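Local coordinates for nucleoside hydrolase, putative (Trypanosoma brucei, PDB 3FZ0), which belongs to the nucleoside hydrolase family and binds a calcium ion in an alpha/beta fold built round a mostly parallel central sheet, at residues V34-V39 against A111-K116; T138-A143 against V191-H196. The protein carries 2 engineered substitutions. One frame throughout, in Å; residues are numbered along the deposited sequence.

Interaction 1: V34-V39 against A111-K116; sequences VIAITV and ALEILK
Thr38 and Ala36 of strand 32-39 meet Ile114 and Glu113 of helix 110-120, where a helix packs on one face of the sheet in a Rossmann-like alpha/beta fold. The strand order supports the assignment: helix 110-120 belongs to the crossover from strand 66-68 to strand 127-133, two strands parallel to each other with 32-39 and 6-13 between them. Alternation along the strand selects the contact residues. Ala36 and Thr38 direct their CB atoms at the helix, whereas Ile37 turns from it and packs on helix 46-60, which covers the other face of the sheet.

The closest backbone pair is Thr38 and Glu113, with CA atoms 7.9 Å apart. Thr38 presents its methyl to the helix: CG2 stands 4.3 Å from Ile114 CG1 and 4.6 Å from Glu113 CG, placing it beside the aliphatic parts of two successive side chains. With chi1 at 58°, OG1 lies between the backbone N and carbonyl carbon and CG2 is trans to the latter; this rotamer gives CG2 to the helix and leaves OG1 for its hydrogen bond with Asp12 OD2 on the adjacent strand 6-13.

Ile114 does not aim its CB straight at the strand, yet CG1, the first carbon of its ethyl branch, is the atom that meets the Thr38 methyl. Glu113 extends first, with CG trans to the backbone N (chi1 174°), then folds at chi2 (66°). Its carboxylate is thereby carried along the strand to Ala36. The two oxygens play different parts. OE1 lies 6.2 Å from Ala36 CB and forms a salt bridge with Arg108, which probably stabilises the buried charge. OE2 is the oxygen turned to the strand, 4.2 Å from Ala36 CB.

Interaction 2: T138-A143 against V191-H196; sequences TNVALA and VVVLQH
Thr138 OG1 is gripped by two hydrogen-bonding partners, Asp186 OD2 and Trp41 NE1, and the first of these ties the start of helix 138-146 to the residue just before helix 187-195. Both helices belong to successive beta-alpha-beta connections of the parallel sheet, the first leading from strand 127-133 to strand 162-165 and the second on to strand 203-206. Their local axes approach to 9.0 Å and are inclined at 57°.

The contact itself is apolar. Ala141 is the small residue at the crossing, its CA only 5.6 Å from that of Val192. Val192 points its CB at helix 138-146, and with CG1 trans to the backbone N (chi1 168°) that methyl lies against both the backbone and the methyl of Ala141: CG1 is 3.8 Å from Ala141 CA and equally near Ala141 CB. Leu74 of the second subunit also packs on Val192, so the residue serves the helix pair and the subunit interface together. Beside it, the side chains of Val140 and Val193 run at a slant to each other and meet by one methyl apiece, Val140 CG1 lying 3.9 Å from Val193 CG2.

Overall arrangement
Both contacts are buried, centres about 14 Å apart, and segments of both reach the second subunit, through Ala111 and Leu112 in interaction 1 and through Val192 among others in interaction 2. Interaction 1 joins helix to sheet and accommodates a carboxylate and a hydroxyl whose polar partners lie outside its segments; interaction 2 joins helix to helix and is made, between its segments, by valine and alanine side chains. Neither has a hydrogen bond between its segments. The two are coupled: Asn139 ND2 is 2.9 Å from Val39 O, a probable hydrogen bond from helix 138-146 to the end of strand 32-39. Helices 110-120 and 138-146 also pack together, with Ala111 O 3.7 Å from Ala143 CB.

Interaction 1: V34-V39 against A111-K116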
ATOM      1  N   VAL B  34     -20.383   1.994 -35.576  1.00 63.59           N
ATOM      2  CA  VAL B  34     -19.658   1.076 -34.706  1.00 62.29           C
ATOM      3  C   VAL B  34     -18.961   0.070 -35.610  1.00 62.11           C
ATOM      4  O   VAL B  34     -19.627  -0.691 -36.303  1.00 61.64           O
ATOM      5  CB  VAL B  34     -20.600   0.334 -33.753  1.00 62.17           C
ATOM      6  CG1 VAL B  34     -19.862  -0.772 -33.010  1.00 60.89           C
ATOM      7  CG2 VAL B  34     -21.222   1.317 -32.775  1.00 60.73           C
ATOM      8  N   ILE B  35     -17.627   0.089 -35.623  1.00 61.12           N
ATOM      9  CA  ILE B  35     -16.869  -0.799 -36.512  1.00 60.71           C
ATOM     10  C   ILE B  35     -16.348  -2.065 -35.822  1.00 60.73           C
ATOM     11  O   ILE B  35     -15.962  -3.007 -36.507  1.00 61.25           O
ATOM     12  CB  ILE B  35     -15.708  -0.082 -37.277  1.00 60.29           C
ATOM     13  CG1 ILE B  35     -14.714   0.580 -36.315  1.00 60.61           C
ATOM     14  CG2 ILE B  35     -16.253   0.943 -38.199  1.00 60.13           C
ATOM     15  CD1 ILE B  35     -13.393   1.037 -36.992  1.00 60.23           C
ATOM     16  N   ALA B  36     -16.348  -2.085 -34.486  1.00 60.07           N
ATOM     17  CA  ALA B  36     -15.934  -3.284 -33.726  1.00 60.10           C
ATOM     18  C   ALA B  36     -16.365  -3.205 -32.290  1.00 59.96           C
ATOM     19  O   ALA B  36     -16.366  -2.122 -31.700  1.00 59.69           O
ATOM     20  CB  ALA B  36     -14.408  -3.515 -33.789  1.00 59.88           C
ATOM     21  N   ILE B  37     -16.745  -4.360 -31.740  1.00 59.45           N
ATOM     22  CA  ILE B  37     -17.121  -4.468 -30.346  1.00 58.77           C
ATOM     23  C   ILE B  37     -16.146  -5.455 -29.723  1.00 59.43           C
ATOM     24  O   ILE B  37     -15.965  -6.583 -30.211  1.00 59.24           O
ATOM     25  CB  ILE B  37     -18.587  -4.919 -30.179  1.00 58.88           C
ATOM     26  CG1 ILE B  37     -19.524  -3.809 -30.725  1.00 58.56           C
ATOM     27  CG2 ILE B  37     -18.877  -5.294 -28.713  1.00 56.88           C
ATOM     28  CD1 ILE B  37     -21.034  -4.181 -30.781  1.00 58.30           C
ATOM     29  N   THR B  38     -15.452  -5.004 -28.686  1.00 60.00           N
ATOM     30  CA  THR B  38     -14.486  -5.847 -28.018  1.00 60.60           C
ATOM     31  C   THR B  38     -15.013  -6.120 -26.612  1.00 61.01           C
ATOM     32  O   THR B  38     -15.434  -5.211 -25.891  1.00 61.63           O
ATOM     33  CB  THR B  38     -13.101  -5.206 -27.975  1.00 60.63           C
ATOM     34  OG1 THR B  38     -13.195  -3.947 -27.305  1.00 61.70           O
ATOM     35  CG2 THR B  38     -12.601  -4.988 -29.384  1.00 60.25           C
ATOM     36  N   VAL B  39     -15.015  -7.389 -26.240  1.00 60.97           N
ATOM     37  CA  VAL B  39     -15.679  -7.822 -25.008  1.00 60.62           C
ATOM     38  C   VAL B  39     -14.647  -7.983 -23.892  1.00 60.84           C
ATOM     39  O   VAL B  39     -13.562  -8.543 -24.096  1.00 60.52           O
ATOM     40  CB  VAL B  39     -16.477  -9.133 -25.272  1.00 60.18           C
ATOM     41  CG1 VAL B  39     -16.967  -9.762 -23.972  1.00 58.46           C
ATOM     42  CG2 VAL B  39     -17.611  -8.831 -26.227  1.00 59.68           C
ATOM     43  N   ALA B 111      -7.621  -7.381 -27.695  1.00 63.23           N
ATOM     44  CA  ALA B 111      -6.464  -6.484 -27.705  1.00 63.15           C
ATOM     45  C   ALA B 111      -5.817  -6.427 -29.097  1.00 63.29           C
ATOM     46  O   ALA B 111      -5.467  -5.343 -29.572  1.00 63.66           O
ATOM     47  CB  ALA B 111      -5.462  -6.897 -26.665  1.00 62.28           C
ATOM     48  N   LEU B 112      -5.693  -7.575 -29.765  1.00 62.89           N
ATOM     49  CA  LEU B 112      -5.016  -7.616 -31.068  1.00 62.78           C
ATOM     50  C   LEU B 112      -5.902  -7.038 -32.141  1.00 62.49           C
ATOM     51  O   LEU B 112      -5.421  -6.555 -33.145  1.00 62.65           O
ATOM     52  CB  LEU B 112      -4.540  -9.029 -31.426  1.00 62.79           C
ATOM     53  CG  LEU B 112      -3.511  -9.626 -30.429  1.00 63.24           C
ATOM     54  CD1 LEU B 112      -3.024 -11.006 -30.843  1.00 61.77           C
ATOM     55  CD2 LEU B 112      -2.338  -8.707 -30.208  1.00 63.03           C
ATOM     56  N   GLU B 113      -7.208  -7.066 -31.896  1.00 62.44           N
ATOM     57  CA  GLU B 113      -8.181  -6.474 -32.795  1.00 62.13           C
ATOM     58  C   GLU B 113      -8.181  -4.937 -32.737  1.00 61.88           C
ATOM     59  O   GLU B 113      -8.257  -4.284 -33.778  1.00 61.80           O
ATOM     60  CB  GLU B 113      -9.571  -7.020 -32.504  1.00 62.50           C
ATOM     61  CG  GLU B 113     -10.688  -6.333 -33.311  1.00 64.29           C
ATOM     62  CD  GLU B 113     -10.624  -6.576 -34.839  1.00 67.22           C
ATOM     63  OE1 GLU B 113      -9.837  -7.431 -35.350  1.00 67.69           O
ATOM     64  OE2 GLU B 113     -11.406  -5.900 -35.544  1.00 68.06           O
ATOM     65  N   ILE B 114      -8.101  -4.367 -31.533  1.00 61.17           N
ATOM     66  CA  ILE B 114      -7.883  -2.932 -31.411  1.00 60.78           C
ATOM     67  C   ILE B 114      -6.673  -2.495 -32.274  1.00 61.53           C
ATOM     68  O   ILE B 114      -6.779  -1.516 -33.028  1.00 61.40           O
ATOM     69  CB  ILE B 114      -7.734  -2.462 -29.944  1.00 60.51           C
ATOM     70  CG1 ILE B 114      -9.049  -2.652 -29.195  1.00 60.10           C
ATOM     71  CG2 ILE B 114      -7.287  -1.014 -29.899  1.00 59.70           C
ATOM     72  CD1 ILE B 114      -8.937  -2.592 -27.645  1.00 59.11           C
ATOM     73  N   LEU B 115      -5.564  -3.244 -32.194  1.00 61.67           N
ATOM     74  CA  LEU B 115      -4.326  -2.887 -32.903  1.00 62.28           C
ATOM     75  C   LEU B 115      -4.506  -3.016 -34.407  1.00 62.87           C
ATOM     76  O   LEU B 115      -3.951  -2.231 -35.182  1.00 62.76           O
ATOM     77  CB  LEU B 115      -3.124  -3.726 -32.419  1.00 61.55           C
ATOM     78  CG  LEU B 115      -2.823  -3.608 -30.909  1.00 62.17           C
ATOM     79  CD1 LEU B 115      -1.544  -4.385 -30.567  1.00 62.01           C
ATOM     80  CD2 LEU B 115      -2.724  -2.145 -30.437  1.00 60.03           C
ATOM     81  N   LYS B 116      -5.294  -4.008 -34.816  1.00 63.63           N
ATOM     82  CA  LYS B 116      -5.542  -4.250 -36.231  1.00 64.31           C
ATOM     83  C   LYS B 116      -6.398  -3.115 -36.818  1.00 64.35           C
ATOM     84  O   LYS B 116      -6.058  -2.549 -37.860  1.00 65.05           O
ATOM     85  CB  LYS B 116      -6.171  -5.626 -36.437  1.00 64.14           C
ATOM     86  CG  LYS B 116      -6.643  -5.893 -37.853  1.00 65.91           C
ATOM     87  CD  LYS B 116      -7.275  -7.279 -37.955  1.00 67.87           C
ATOM     88  CE  LYS B 116      -8.573  -7.268 -38.745  1.00 69.26           C
ATOM     89  NZ  LYS B 116      -8.218  -7.128 -40.169  1.00 69.45           N
TER

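Interaction 2: T138-A143 against V191-H196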
ATOM      1  N   THR B 138      -8.986  -3.570 -19.117  1.00 60.32           N
ATOM      2  CA  THR B 138      -7.980  -4.571 -19.394  1.00 60.21           C
ATOM      3  C   THR B 138      -7.545  -4.673 -20.858  1.00 60.87           C
ATOM      4  O   THR B 138      -6.326  -4.658 -21.133  1.00 61.23           O
ATOM      5  CB  THR B 138      -8.391  -5.949 -18.915  1.00 60.42           C
ATOM      6  OG1 THR B 138      -9.019  -5.840 -17.638  1.00 59.37           O
ATOM      7  CG2 THR B 138      -7.143  -6.877 -18.838  1.00 58.98           C
ATOM      8  N   ASN B 139      -8.507  -4.824 -21.786  1.00 60.07           N
ATOM      9  CA  ASN B 139      -8.177  -4.933 -23.197  1.00 60.11           C
ATOM     10  C   ASN B 139      -7.436  -3.698 -23.696  1.00 60.19           C
ATOM     11  O   ASN B 139      -6.451  -3.797 -24.420  1.00 60.55           O
ATOM     12  CB  ASN B 139      -9.431  -5.170 -24.067  1.00 60.22           C
ATOM     13  CG  ASN B 139     -10.106  -6.499 -23.777  1.00 60.60           C
ATOM     14  OD1 ASN B 139      -9.446  -7.461 -23.345  1.00 59.93           O
ATOM     15  ND2 ASN B 139     -11.436  -6.553 -23.978  1.00 58.83           N
ATOM     16  N   VAL B 140      -7.912  -2.531 -23.316  1.00 59.86           N
ATOM     17  CA  VAL B 140      -7.267  -1.297 -23.753  1.00 60.60           C
ATOM     18  C   VAL B 140      -5.799  -1.195 -23.274  1.00 61.23           C
ATOM     19  O   VAL B 140      -4.889  -0.919 -24.061  1.00 61.81           O
ATOM     20  CB  VAL B 140      -8.081  -0.025 -23.370  1.00 60.58           C
ATOM     21  CG1 VAL B 140      -7.449   1.193 -24.031  1.00 59.69           C
ATOM     22  CG2 VAL B 140      -9.548  -0.155 -23.796  1.00 59.14           C
ATOM     23  N   ALA B 141      -5.576  -1.471 -21.992  1.00 61.16           N
ATOM     24  CA  ALA B 141      -4.240  -1.417 -21.428  1.00 60.94           C
ATOM     25  C   ALA B 141      -3.337  -2.377 -22.144  1.00 60.73           C
ATOM     26  O   ALA B 141      -2.194  -2.041 -22.430  1.00 61.21           O
ATOM     27  CB  ALA B 141      -4.278  -1.748 -19.951  1.00 61.25           C
ATOM     28  N   LEU B 142      -3.849  -3.572 -22.428  1.00 60.63           N
ATOM     29  CA  LEU B 142      -3.063  -4.654 -23.018  1.00 60.61           C
ATOM     30  C   LEU B 142      -2.634  -4.238 -24.433  1.00 60.75           C
ATOM     31  O   LEU B 142      -1.435  -4.343 -24.793  1.00 60.30           O
ATOM     32  CB  LEU B 142      -3.911  -5.912 -23.040  1.00 60.67           C
ATOM     33  CG  LEU B 142      -3.373  -7.313 -22.835  1.00 62.04           C
ATOM     34  CD1 LEU B 142      -2.274  -7.310 -21.812  1.00 63.59           C
ATOM     35  CD2 LEU B 142      -4.514  -8.187 -22.369  1.00 62.89           C
ATOM     36  N   ALA B 143      -3.600  -3.704 -25.209  1.00 60.23           N
ATOM     37  CA  ALA B 143      -3.303  -3.144 -26.519  1.00 60.20           C
ATOM     38  C   ALA B 143      -2.286  -2.012 -26.428  1.00 60.49           C
ATOM     39  O   ALA B 143      -1.288  -1.997 -27.172  1.00 60.56           O
ATOM     40  CB  ALA B 143      -4.552  -2.686 -27.194  1.00 60.43           C
ATOM     41  N   VAL B 191      -4.319   2.974 -14.725  1.00 62.24           N
ATOM     42  CA  VAL B 191      -3.038   3.673 -14.692  1.00 61.75           C
ATOM     43  C   VAL B 191      -2.399   3.699 -16.085  1.00 62.11           C
ATOM     44  O   VAL B 191      -1.893   4.736 -16.505  1.00 62.84           O
ATOM     45  CB  VAL B 191      -2.086   3.062 -13.665  1.00 61.65           C
ATOM     46  CG1 VAL B 191      -0.673   3.583 -13.880  1.00 60.35           C
ATOM     47  CG2 VAL B 191      -2.564   3.374 -12.281  1.00 61.07           C
ATOM     48  N   VAL B 192      -2.415   2.564 -16.783  1.00 61.67           N
ATOM     49  CA  VAL B 192      -1.825   2.456 -18.099  1.00 61.03           C
ATOM     50  C   VAL B 192      -2.520   3.444 -19.048  1.00 61.62           C
ATOM     51  O   VAL B 192      -1.857   4.185 -19.798  1.00 61.70           O
ATOM     52  CB  VAL B 192      -1.892   0.994 -18.636  1.00 61.29           C
ATOM     53  CG1 VAL B 192      -1.548   0.929 -20.134  1.00 59.90           C
ATOM     54  CG2 VAL B 192      -0.963   0.086 -17.822  1.00 59.87           C
ATOM     55  N   VAL B 193      -3.850   3.484 -18.996  1.00 61.36           N
ATOM     56  CA  VAL B 193      -4.623   4.362 -19.871  1.00 61.38           C
ATOM     57  C   VAL B 193      -4.339   5.843 -19.608  1.00 61.77           C
ATOM     58  O   VAL B 193      -4.027   6.578 -20.541  1.00 61.77           O
ATOM     59  CB  VAL B 193      -6.133   4.032 -19.827  1.00 61.53           C
ATOM     60  CG1 VAL B 193      -6.929   5.149 -20.442  1.00 60.47           C
ATOM     61  CG2 VAL B 193      -6.403   2.696 -20.603  1.00 61.20           C
ATOM     62  N   LEU B 194      -4.401   6.255 -18.339  1.00 61.99           N
ATOM     63  CA  LEU B 194      -4.186   7.652 -17.937  1.00 62.08           C
ATOM     64  C   LEU B 194      -2.721   8.128 -18.002  1.00 62.45           C
ATOM     65  O   LEU B 194      -2.482   9.298 -18.214  1.00 62.65           O
ATOM     66  CB  LEU B 194      -4.793   7.924 -16.566  1.00 61.48           C
ATOM     67  CG  LEU B 194      -6.320   7.799 -16.370  1.00 62.91           C
ATOM     68  CD1 LEU B 194      -6.700   7.673 -14.883  1.00 62.34           C
ATOM     69  CD2 LEU B 194      -7.101   8.951 -16.968  1.00 60.43           C
ATOM     70  N   GLN B 195      -1.744   7.241 -17.801  1.00 62.95           N
ATOM     71  CA  GLN B 195      -0.319   7.599 -17.898  1.00 63.59           C
ATOM     72  C   GLN B 195       0.240   7.568 -19.327  1.00 64.08           C
ATOM     73  O   GLN B 195       1.369   7.988 -19.549  1.00 64.54           O
ATOM     74  CB  GLN B 195       0.530   6.671 -17.045  1.00 63.60           C
ATOM     75  CG  GLN B 195       0.337   6.810 -15.535  1.00 65.64           C
ATOM     76  CD  GLN B 195       0.705   8.189 -15.008  1.00 68.29           C
ATOM     77  OE1 GLN B 195      -0.145   8.916 -14.497  1.00 72.27           O
ATOM     78  NE2 GLN B 195       1.955   8.551 -15.136  1.00 68.75           N
ATOM     79  N   HIS B 196      -0.545   7.092 -20.294  1.00 64.29           N
ATOM     80  CA  HIS B 196      -0.066   6.938 -21.667  1.00 64.53           C
ATOM     81  C   HIS B 196       0.318   8.270 -22.315  1.00 64.99           C
ATOM     82  O   HIS B 196      -0.438   9.242 -22.241  1.00 65.49           O
ATOM     83  CB  HIS B 196      -1.114   6.237 -22.539  1.00 64.21           C
ATOM     84  CG  HIS B 196      -0.793   6.291 -23.999  1.00 64.10           C
ATOM     85  ND1 HIS B 196       0.171   5.492 -24.577  1.00 63.45           N
ATOM     86  CD2 HIS B 196      -1.267   7.084 -24.988  1.00 63.89           C
ATOM     87  CE1 HIS B 196       0.245   5.765 -25.867  1.00 62.65           C
ATOM     88  NE2 HIS B 196      -0.608   6.734 -26.141  1.00 62.69           N
TER